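Local atomic coordinates of tRNA (adenine(22)-N(1))-methyltransferase (Bacillus subtilis, PDB entry 6Q56), a protein that catalyses the S-adenosyl-L-methionine-dependent methylation of N1 of adenosine 22 in tRNA. Residues K115-L120 and V155-A160. The protein carries 2 engineered substitutions. Residues are numbered along the deposited sequence; the frame is centred on the assembly and turned at random.
Sequences KERLIL and VLVAEA
OE2 of Glu159 lies at the edge of the Arg117 guanidinium, near its plane, and the carboxylate and guanidinium planes are turned only 26° apart. OE2 of Glu159 is bonded to NE of Arg117 in a salt bridge, with a second, weak bond from NH2, but the modelled oxygen sits too close to the guanidinium for its exact place to be trusted. The methyl CG1 of Val157 approaches obliquely and meets CD of Arg117 at 3.9 Å. Arg117 reaches across the neighbouring strand because CG stands anti to the backbone N (chi1 168°) and the chain bends at chi3, while Glu159 runs straight beyond CG to meet it. NH1 donates a hydrogen bond to the backbone carbonyl of Tyr16, so a long side chain with several N-H groups suits this partly exposed end: its CD methylene packs on Val157 while its nitrogens serve two partners.

Farther along, the strands are joined by backbone bonds. Leu118 and Ala158 form one hydrogen-bonded pair, with Leu118 N to Ala158 O at 2.7 Å and the return bond, Ala158 N to Leu118 O, at 2.8 Å. Leu120 and Leu156 form the other, its Leu156 N to Leu120 O bond nearly straight at 174°. Between them Ile119 faces Val157 in a non-hydrogen-bonded pair. CG2 of Ile119 lies 4.0 Å from Val155 CG1 and 4.1 Å from Val157 CG2; these branched residues favour extended backbone and fill the side toward helix 8-14 and Tyr16. On the other face the apolar leucines 118, 120 and 156 bury their chains against Leu133, Ile129 and Arg130 of helix 127-135, and small Ala158, beside Leu118, also meets Leu133.

Strand 117-122, the last of the parallel run, thus joins antiparallel strand 151-159, itself flanked by 139-148: the 3-2-1-4-5-7-6 sheet characteristic of Rossmann-like class I methyltransferases.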
ATOM      1  N   LYS A 115       7.486 -13.410  -7.755  1.00 52.24           N
ATOM      2  CA  LYS A 115       6.644 -14.347  -7.034  1.00 47.71           C
ATOM      3  C   LYS A 115       6.390 -13.948  -5.595  1.00 47.65           C
ATOM      4  O   LYS A 115       5.534 -14.522  -4.931  1.00 48.58           O
ATOM      5  CB  LYS A 115       7.278 -15.729  -7.075  1.00 60.57           C
ATOM      6  CG  LYS A 115       7.487 -16.237  -8.482  1.00 61.73           C
ATOM      7  CD  LYS A 115       6.178 -16.276  -9.233  1.00 56.08           C
ATOM      8  CE  LYS A 115       6.376 -16.779 -10.645  1.00 64.13           C
ATOM      9  NZ  LYS A 115       7.368 -15.941 -11.365  1.00 56.97           N
ATOM     10  N   GLU A 116       7.130 -12.965  -5.114  1.00 38.51           N
ATOM     11  CA  GLU A 116       6.955 -12.511  -3.752  1.00 42.23           C
ATOM     12  C   GLU A 116       5.582 -11.897  -3.620  1.00 39.09           C
ATOM     13  O   GLU A 116       5.136 -11.197  -4.512  1.00 33.81           O
ATOM     14  CB  GLU A 116       7.994 -11.454  -3.393  1.00 41.99           C
ATOM     15  CG  GLU A 116       9.431 -11.846  -3.660  1.00 40.84           C
ATOM     16  CD  GLU A 116       9.940 -11.330  -4.982  1.00 47.33           C
ATOM     17  OE1 GLU A 116       9.140 -10.802  -5.770  1.00 55.03           O
ATOM     18  OE2 GLU A 116      11.149 -11.448  -5.229  1.00 53.24           O
ATOM     19  N   ARG A 117       4.909 -12.151  -2.509  1.00 34.87           N
ATOM     20  CA  ARG A 117       3.609 -11.547  -2.297  1.00 40.15           C
ATOM     21  C   ARG A 117       3.847 -10.148  -1.752  1.00 37.76           C
ATOM     22  O   ARG A 117       4.606  -9.965  -0.810  1.00 32.93           O
ATOM     23  CB  ARG A 117       2.754 -12.332  -1.309  1.00 34.30           C
ATOM     24  CG  ARG A 117       1.530 -11.558  -0.864  1.00 28.63           C
ATOM     25  CD  ARG A 117       0.626 -12.350   0.051  1.00 30.93           C
ATOM     26  NE  ARG A 117      -0.073 -13.400  -0.664  1.00 38.27           N
ATOM     27  CZ  ARG A 117      -0.971 -14.205  -0.116  1.00 39.93           C
ATOM     28  NH1 ARG A 117      -1.289 -14.074   1.158  1.00 34.75           N
ATOM     29  NH2 ARG A 117      -1.551 -15.134  -0.850  1.00 30.85           N
ATOM     30  N   LEU A 118       3.209  -9.163  -2.361  1.00 34.93           N
ATOM     31  CA  LEU A 118       3.355  -7.793  -1.919  1.00 34.84           C
ATOM     32  C   LEU A 118       2.125  -7.393  -1.127  1.00 32.72           C
ATOM     33  O   LEU A 118       1.010  -7.560  -1.584  1.00 36.66           O
ATOM     34  CB  LEU A 118       3.542  -6.852  -3.102  1.00 35.15           C
ATOM     35  CG  LEU A 118       4.717  -7.114  -4.040  1.00 42.19           C
ATOM     36  CD1 LEU A 118       4.718  -6.108  -5.177  1.00 42.93           C
ATOM     37  CD2 LEU A 118       6.039  -7.082  -3.305  1.00 36.21           C
ATOM     38  N   ILE A 119       2.352  -6.869   0.069  1.00 34.46           N
ATOM     39  CA  ILE A 119       1.289  -6.411   0.942  1.00 27.63           C
ATOM     40  C   ILE A 119       1.609  -4.954   1.207  1.00 39.60           C
ATOM     41  O   ILE A 119       2.437  -4.622   2.048  1.00 34.83           O
ATOM     42  CB  ILE A 119       1.235  -7.198   2.251  1.00 31.66           C
ATOM     43  CG1 ILE A 119       1.385  -8.689   1.977  1.00 29.94           C
ATOM     44  CG2 ILE A 119      -0.067  -6.919   2.975  1.00 31.09           C
ATOM     45  CD1 ILE A 119       1.675  -9.499   3.212  1.00 27.76           C
ATOM     46  N   LEU A 120       0.952  -4.089   0.455  1.00 38.26           N
ATOM     47  CA  LEU A 120       1.189  -2.666   0.519  1.00 31.65           C
ATOM     48  C   LEU A 120       0.083  -1.900   1.222  1.00 29.79           C
ATOM     49  O   LEU A 120      -1.084  -2.059   0.910  1.00 31.39           O
ATOM     50  CB  LEU A 120       1.346  -2.160  -0.901  1.00 31.66           C
ATOM     51  CG  LEU A 120       2.233  -3.064  -1.755  1.00 33.04           C
ATOM     52  CD1 LEU A 120       2.055  -2.800  -3.235  1.00 43.13           C
ATOM     53  CD2 LEU A 120       3.681  -2.899  -1.350  1.00 32.41           C
ATOM     54  N   VAL A 155      -5.158  -1.395   2.186  1.00 26.85           N
ATOM     55  CA  VAL A 155      -4.143  -2.427   2.155  1.00 32.89           C
ATOM     56  C   VAL A 155      -4.311  -3.202   0.861  1.00 35.42           C
ATOM     57  O   VAL A 155      -5.360  -3.770   0.599  1.00 26.93           O
ATOM     58  CB  VAL A 155      -4.246  -3.376   3.357  1.00 40.54           C
ATOM     59  CG1 VAL A 155      -3.252  -4.512   3.223  1.00 31.99           C
ATOM     60  CG2 VAL A 155      -4.004  -2.621   4.643  1.00 28.59           C
ATOM     61  N   LEU A 156      -3.265  -3.203   0.050  1.00 35.33           N
ATOM     62  CA  LEU A 156      -3.290  -3.885  -1.228  1.00 30.54           C
ATOM     63  C   LEU A 156      -2.417  -5.121  -1.193  1.00 29.45           C
ATOM     64  O   LEU A 156      -1.305  -5.093  -0.695  1.00 33.82           O
ATOM     65  CB  LEU A 156      -2.821  -2.950  -2.338  1.00 33.70           C
ATOM     66  CG  LEU A 156      -3.797  -1.858  -2.766  1.00 37.16           C
ATOM     67  CD1 LEU A 156      -4.183  -0.968  -1.601  1.00 31.49           C
ATOM     68  CD2 LEU A 156      -3.208  -1.042  -3.893  1.00 31.19           C
ATOM     69  N   VAL A 157      -2.934  -6.209  -1.735  1.00 31.36           N
ATOM     70  CA  VAL A 157      -2.209  -7.457  -1.771  1.00 30.66           C
ATOM     71  C   VAL A 157      -2.069  -7.898  -3.203  1.00 33.13           C
ATOM     72  O   VAL A 157      -3.047  -7.991  -3.925  1.00 32.44           O
ATOM     73  CB  VAL A 157      -2.932  -8.550  -0.988  1.00 37.58           C
ATOM     74  CG1 VAL A 157      -2.167  -9.852  -1.079  1.00 30.36           C
ATOM     75  CG2 VAL A 157      -3.134  -8.115   0.449  1.00 34.37           C
ATOM     76  N   ALA A 158      -0.841  -8.159  -3.610  1.00 31.19           N
ATOM     77  CA  ALA A 158      -0.580  -8.570  -4.967  1.00 28.38           C
ATOM     78  C   ALA A 158       0.449  -9.679  -5.062  1.00 32.62           C
ATOM     79  O   ALA A 158       1.316  -9.819  -4.219  1.00 26.79           O
ATOM     80  CB  ALA A 158      -0.135  -7.380  -5.788  1.00 28.93           C
ATOM     81  N   GLU A 159       0.320 -10.458  -6.126  1.00 36.78           N
ATOM     82  CA  GLU A 159       1.208 -11.568  -6.431  1.00 41.15           C
ATOM     83  C   GLU A 159       1.299 -11.682  -7.946  1.00 44.92           C
ATOM     84  O   GLU A 159       0.480 -11.111  -8.653  1.00 39.79           O
ATOM     85  CB  GLU A 159       0.663 -12.871  -5.858  1.00 34.40           C
ATOM     86  CG  GLU A 159       0.958 -13.084  -4.390  1.00 44.18           C
ATOM     87  CD  GLU A 159       0.290 -14.319  -3.828  1.00 36.60           C
ATOM     88  OE1 GLU A 159      -0.351 -15.058  -4.588  1.00 42.25           O
ATOM     89  OE2 GLU A 159       0.412 -14.547  -2.617  1.00 45.20           O
ATOM     90  N   ALA A 160       2.279 -12.411  -8.457  1.00 32.54           N
ATOM     91  CA  ALA A 160       2.375 -12.558  -9.892  1.00 42.60           C
ATOM     92  C   ALA A 160       1.093 -13.218 -10.362  1.00 48.17           C
ATOM     93  O   ALA A 160       0.591 -14.128  -9.721  1.00 42.61           O
ATOM     94  CB  ALA A 160       3.579 -13.393 -10.281  1.00 49.08           C
TER